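Local coordinates for protein possible metal-dependent hydrolase (Veillonella parvula, PDB 3RPC) that is probably a zinc-dependent hydrolase of the metallo-beta-lactamase superfamily, holding two zinc ions, though its substrate is not known, at residues T8-A13 / V52-S57; G192-L197 / N231-S236. One frame throughout, in Å; residues are numbered along the deposited sequence.

Contact 1: T8-A13 / V52-S57; sequences THIRNA and VDLPLS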
loop_
_atom_site.group_PDB
_atom_site.type_symbol
_atom_site.label_atom_id
_atom_site.label_comp_id
_atom_site.label_asym_id
_atom_site.label_seq_id
_atom_site.Cartn_x
_atom_site.Cartn_y
_atom_site.Cartn_z
ATOM N N THR A 8 21.481 -16.952 -3.851
ATOM C CA THR A 8 22.779 -16.533 -4.341
ATOM C C THR A 8 22.723 -15.052 -4.650
ATOM O O THR A 8 21.986 -14.620 -5.542
ATOM C CB THR A 8 23.177 -17.293 -5.616
ATOM O OG1 THR A 8 23.314 -18.690 -5.317
ATOM C CG2 THR A 8 24.495 -16.758 -6.146
ATOM N N HIS A 9 23.483 -14.259 -3.907
ATOM C CA HIS A 9 23.498 -12.844 -4.198
ATOM C C HIS A 9 24.313 -12.565 -5.451
ATOM O O HIS A 9 25.361 -13.172 -5.642
ATOM C CB HIS A 9 24.044 -12.012 -3.046
ATOM C CG HIS A 9 23.779 -10.564 -3.248
ATOM N ND1 HIS A 9 22.513 -10.096 -3.517
ATOM C CD2 HIS A 9 24.606 -9.493 -3.310
ATOM C CE1 HIS A 9 22.564 -8.792 -3.706
ATOM N NE2 HIS A 9 23.820 -8.401 -3.585
ATOM N N ILE A 10 23.831 -11.669 -6.310
ATOM C CA ILE A 10 24.572 -11.327 -7.533
ATOM C C ILE A 10 25.213 -9.940 -7.407
ATOM O O ILE A 10 26.433 -9.823 -7.314
ATOM C CB ILE A 10 23.704 -11.449 -8.807
ATOM C CG1 ILE A 10 23.155 -12.874 -8.943
ATOM C CG2 ILE A 10 24.515 -11.074 -10.054
ATOM C CD1 ILE A 10 24.219 -13.948 -9.041
ATOM N N ARG A 11 24.395 -8.892 -7.362
ATOM C CA ARG A 11 24.937 -7.534 -7.295
ATOM C C ARG A 11 23.790 -6.562 -7.068
ATOM O O ARG A 11 22.785 -6.656 -7.738
ATOM C CB ARG A 11 25.681 -7.179 -8.592
ATOM C CG ARG A 11 26.436 -5.837 -8.502
ATOM C CD ARG A 11 27.081 -5.450 -9.843
ATOM N NE ARG A 11 26.079 -5.297 -10.890
ATOM C CZ ARG A 11 26.359 -5.070 -12.172
ATOM N NH1 ARG A 11 27.620 -4.951 -12.574
ATOM N NH2 ARG A 11 25.373 -4.959 -13.059
ATOM N N ASN A 12 23.974 -5.627 -6.135
ATOM C CA ASN A 12 22.916 -4.683 -5.736
ATOM C C ASN A 12 21.688 -5.430 -5.195
ATOM O O ASN A 12 21.789 -6.095 -4.167
ATOM C CB ASN A 12 22.542 -3.727 -6.876
ATOM C CG ASN A 12 21.835 -2.468 -6.377
ATOM O OD1 ASN A 12 22.246 -1.867 -5.374
ATOM N ND2 ASN A 12 20.788 -2.057 -7.073
ATOM N N ALA A 13 20.556 -5.350 -5.892
ATOM C CA ALA A 13 19.363 -6.104 -5.493
ATOM C C ALA A 13 19.150 -7.346 -6.362
ATOM O O ALA A 13 18.151 -8.044 -6.223
ATOM C CB ALA A 13 18.112 -5.214 -5.545
ATOM N N VAL A 52 30.920 -1.967 -9.669
ATOM C CA VAL A 52 31.662 -3.217 -9.801
ATOM C C VAL A 52 31.022 -4.027 -10.911
ATOM O O VAL A 52 29.840 -3.852 -11.195
ATOM C CB VAL A 52 31.658 -4.052 -8.501
ATOM C CG1 VAL A 52 32.354 -3.290 -7.384
ATOM C CG2 VAL A 52 30.234 -4.402 -8.085
ATOM N N ASP A 53 31.819 -4.883 -11.547
ATOM C CA ASP A 53 31.317 -5.813 -12.552
ATOM C C ASP A 53 30.556 -6.939 -11.870
ATOM O O ASP A 53 30.655 -7.123 -10.655
ATOM C CB ASP A 53 32.481 -6.384 -13.371
ATOM C CG ASP A 53 32.919 -5.452 -14.483
ATOM O OD1 ASP A 53 32.069 -5.096 -15.335
ATOM O OD2 ASP A 53 34.109 -5.058 -14.496
ATOM N N LEU A 54 29.793 -7.696 -12.649
ATOM C CA LEU A 54 29.119 -8.871 -12.117
ATOM C C LEU A 54 30.154 -9.868 -11.601
ATOM O O LEU A 54 31.281 -9.928 -12.110
ATOM C CB LEU A 54 28.270 -9.531 -13.203
ATOM C CG LEU A 54 27.062 -8.759 -13.740
ATOM C CD1 LEU A 54 26.496 -9.456 -14.983
ATOM C CD2 LEU A 54 25.973 -8.589 -12.668
ATOM N N PRO A 55 29.775 -10.670 -10.598
ATOM C CA PRO A 55 30.706 -11.638 -9.996
ATOM C C PRO A 55 30.782 -12.965 -10.749
ATOM O O PRO A 55 31.566 -13.838 -10.358
ATOM C CB PRO A 55 30.094 -11.875 -8.616
ATOM C CG PRO A 55 28.620 -11.726 -8.863
ATOM C CD PRO A 55 28.509 -10.579 -9.842
ATOM N N LEU A 56 29.984 -13.119 -11.799
ATOM C CA LEU A 56 30.013 -14.342 -12.592
ATOM C C LEU A 56 29.701 -14.034 -14.044
ATOM O O LEU A 56 29.193 -12.963 -14.366
ATOM C CB LEU A 56 29.033 -15.372 -12.025
ATOM C CG LEU A 56 27.529 -15.156 -12.198
ATOM C CD1 LEU A 56 26.768 -16.316 -11.578
ATOM C CD2 LEU A 56 27.057 -13.827 -11.597
ATOM N N SER A 57 30.034 -14.972 -14.927
ATOM C CA SER A 57 29.748 -14.816 -16.349
ATOM C C SER A 57 28.249 -14.835 -16.599
ATOM O O SER A 57 27.475 -15.405 -15.822
ATOM C CB SER A 57 30.406 -15.945 -17.149
ATOM O OG SER A 57 29.729 -17.163 -16.900
#
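This contact joins the end of strand 6-11, in one of the mixed sheets of a metallo-beta-lactamase fold, to the loop before helix 58-62. Ile10 and Arg11 of the strand meet the irregular segment 52-57. They form a classic beta bulge opposite Thr14. Arg11 reaches across to the loop. Its CG lies anti to the backbone N (chi1 -172°), and the chain then bends at chi3, which carries the guanidinium alongside Val52. NH1 of Arg11 donates to the backbone O of Val52 at 2.8 Å. The bond is bent, 137° at the hydrogen. NH1 comes in on a lone pair of that oxygen, in the carbonyl plane, but the oxygen is tilted 26° out of the guanidinium plane. Val52 CG2 lies 3.8 Å from Arg11 CD, the two side chains running past each other in opposite directions. Leu54 crosses Arg11 at about a right angle. Leu54 CD2 sits over the centre of one guanidinium face, 3.6 Å from Arg11 CZ. Leu54 CD2 also touches Ile10 CG2 at 3.9 Å, so it bridges both strand residues. Ile10 spreads its two branches over the loop. Ile10 CG2 meets Pro55 CD at 4.0 Å, while Ile10 CD1 meets Leu56 CD2 at 3.8 Å. The Pro55 ring lies against the Ile10 carbonyl, with Pro55 CG 3.3 Å from Ile10 O. Leu61 of helix 58-62 joins Ile10, Leu54 and Leu56 in one apolar cluster. NH2 of Arg11 bonds to the carbonyls of Phe29 and Ala31, and the Phe29 ring makes a cation-pi contact. The chemistry is therefore divided: the guanidinium of the buried Arg11 has at least three backbone carbonyls as acceptors, which probably help offset its charge, and hydrocarbon contacts join the rest of the loop to the strand.

Contact 2: G192-L197 / N231-S236; sequences GYAQIL and NHTATS
Ala194 and Thr233 form a single beta bridge between two irregular loops, their CA atoms 3.8 Å apart. Two backbone hydrogen bonds flank it. Gln195 N donates to His232 O at 3.0 Å. Ala234 N donates to Tyr193 O at 3.1 Å. A third, from Thr235 N to Gly192 O at 3.0 Å, continues the pairing. Ala194 CA also makes a CA-H...O contact with His232 O, at 3.2 Å. The side chains pack round this bridge. The methyl of Ala194 lies over the centre of one His232 ring face, a CH-pi contact with CB 3.8 Å from the ring centroid. Chi1 of His232 (62°) places CG between its own backbone N and carbonyl carbon, which brings the ring to the Ala194 side. Gln195 O lies near the plane of the same ring, at its edge. Thr235 OG1 comes within 3.1 Å of Tyr193 CB, and Ala234 CB meets the edge of the tyrosine ring. Gln195 OE1 is 3.4 Å from Ala234 CB, while its NE2 bonds to Asp201 O.

Further out, Phe39 meets the His232 ring with planes at about 55°. Asn231 ties this segment to the loop at Phe39, Thr42 and Phe43 through its amide. Gln195 also pairs through its backbone with Phe43. Segment 192-197 follows strand 186-190; segment 231-236 follows strand 221-225 and the zinc ligand His226. These strands are parallel neighbours in one sheet, and the bridge ties the chain past this metal ligand to the loop after 186-190. One loop runs on to helix 207-216; the other enters helix 237-246, with Ser236 as its N-cap.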
loop_
_atom_site.group_PDB
_atom_site.type_symbol
_atom_site.label_atom_id
_atom_site.label_comp_id
_atom_site.label_asym_id
_atom_site.label_seq_id
_atom_site.Cartn_x
_atom_site.Cartn_y
_atom_site.Cartn_z
ATOM N N GLY A 192 20.961 -0.284 1.533
ATOM C CA GLY A 192 21.964 0.661 1.088
ATOM C C GLY A 192 21.677 2.125 1.393
ATOM O O GLY A 192 22.517 2.984 1.131
ATOM N N TYR A 193 20.498 2.426 1.936
ATOM C CA TYR A 193 20.191 3.786 2.376
ATOM C C TYR A 193 20.478 4.809 1.270
ATOM O O TYR A 193 21.235 5.776 1.448
ATOM C CB TYR A 193 20.973 4.102 3.648
ATOM C CG TYR A 193 20.389 5.180 4.536
ATOM C CD1 TYR A 193 19.191 4.980 5.208
ATOM C CD2 TYR A 193 21.070 6.377 4.741
ATOM C CE1 TYR A 193 18.671 5.965 6.052
ATOM C CE2 TYR A 193 20.570 7.358 5.578
ATOM C CZ TYR A 193 19.374 7.144 6.223
ATOM O OH TYR A 193 18.880 8.132 7.057
ATOM N N ALA A 194 19.859 4.579 0.115
ATOM C CA ALA A 194 19.973 5.481 -1.019
ATOM C C ALA A 194 19.417 6.855 -0.649
ATOM O O ALA A 194 18.319 6.953 -0.088
ATOM C CB ALA A 194 19.228 4.904 -2.213
ATOM N N GLN A 195 20.156 7.905 -0.978
ATOM C CA GLN A 195 19.761 9.258 -0.586
ATOM C C GLN A 195 19.741 10.233 -1.748
ATOM O O GLN A 195 20.471 10.078 -2.735
ATOM C CB GLN A 195 20.667 9.781 0.524
ATOM C CG GLN A 195 20.494 9.032 1.809
ATOM C CD GLN A 195 21.162 9.727 2.976
ATOM O OE1 GLN A 195 22.370 9.677 3.121
ATOM N NE2 GLN A 195 20.366 10.386 3.815
ATOM N N ILE A 196 18.915 11.261 -1.585
ATOM C CA ILE A 196 18.706 12.293 -2.584
ATOM C C ILE A 196 19.269 13.591 -2.040
ATOM O O ILE A 196 19.145 13.853 -0.846
ATOM C CB ILE A 196 17.198 12.512 -2.827
ATOM C CG1 ILE A 196 16.475 11.176 -3.078
ATOM C CG2 ILE A 196 16.981 13.491 -3.983
ATOM C CD1 ILE A 196 16.980 10.401 -4.278
ATOM N N LEU A 197 19.889 14.400 -2.895
ATOM C CA LEU A 197 20.421 15.681 -2.447
ATOM C C LEU A 197 19.290 16.548 -1.904
ATOM O O LEU A 197 18.208 16.631 -2.491
ATOM C CB LEU A 197 21.170 16.389 -3.579
ATOM C CG LEU A 197 22.385 15.670 -4.179
ATOM C CD1 LEU A 197 22.932 16.455 -5.365
ATOM C CD2 LEU A 197 23.466 15.447 -3.134
ATOM N N ASN A 231 25.391 4.591 -7.144
ATOM C CA ASN A 231 26.150 5.714 -6.605
ATOM C C ASN A 231 25.596 6.268 -5.305
ATOM O O ASN A 231 26.367 6.754 -4.471
ATOM C CB ASN A 231 26.236 6.853 -7.615
ATOM C CG ASN A 231 24.879 7.431 -7.937
ATOM O OD1 ASN A 231 24.127 6.854 -8.714
ATOM N ND2 ASN A 231 24.543 8.567 -7.324
ATOM N N HIS A 232 24.272 6.228 -5.142
ATOM C CA HIS A 232 23.637 7.000 -4.071
ATOM C C HIS A 232 23.324 6.239 -2.786
ATOM O O HIS A 232 22.765 6.812 -1.855
ATOM C CB HIS A 232 22.397 7.756 -4.577
ATOM C CG HIS A 232 21.301 6.877 -5.100
ATOM N ND1 HIS A 232 21.524 5.603 -5.579
ATOM C CD2 HIS A 232 19.972 7.102 -5.242
ATOM C CE1 HIS A 232 20.379 5.078 -5.983
ATOM N NE2 HIS A 232 19.423 5.968 -5.794
ATOM N N THR A 233 23.714 4.970 -2.722
ATOM C CA THR A 233 23.532 4.189 -1.505
ATOM C C THR A 233 24.610 4.572 -0.485
ATOM O O THR A 233 25.778 4.156 -0.598
ATOM C CB THR A 233 23.520 2.680 -1.799
ATOM O OG1 THR A 233 24.495 2.363 -2.811
ATOM C CG2 THR A 233 22.171 2.290 -2.334
ATOM N N ALA A 234 24.203 5.378 0.489
ATOM C CA ALA A 234 25.109 5.994 1.451
ATOM C C ALA A 234 25.523 5.059 2.577
ATOM O O ALA A 234 26.376 5.406 3.391
ATOM C CB ALA A 234 24.461 7.240 2.019
ATOM N N THR A 235 24.928 3.875 2.618
ATOM C CA THR A 235 25.286 2.865 3.605
ATOM C C THR A 235 25.891 1.670 2.873
ATOM O O THR A 235 25.245 1.068 2.006
ATOM C CB THR A 235 24.071 2.423 4.413
ATOM O OG1 THR A 235 23.613 3.530 5.209
ATOM C CG2 THR A 235 24.416 1.242 5.322
ATOM N N SER A 236 27.130 1.335 3.226
ATOM C CA SER A 236 27.910 0.304 2.544
ATOM C C SER A 236 27.885 -1.015 3.314
ATOM O O SER A 236 27.409 -1.072 4.444
ATOM C CB SER A 236 29.360 0.771 2.445
ATOM O OG SER A 236 29.920 0.892 3.746
#

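Contact 1 and contact 2 have centres 18 Å apart and do not touch, although their nearest atoms come within about 5 Å. They follow one another along the chain. Contact 2 lies closer to the dizinc site, where Asp168 is shared by the two metal ions. Its His232 side chain is about 6 Å from a zinc ion but is not a ligand. In contact 1 the side chain of Arg11 is about 12 Å from a zinc ion. Asn12, next to Arg11, bonds through ND2 to Asp76 O and through its backbone to that of His226; both residues are zinc ligands. Segment 8-13, though not its contact with 52-57, thus probably reaches the second shell.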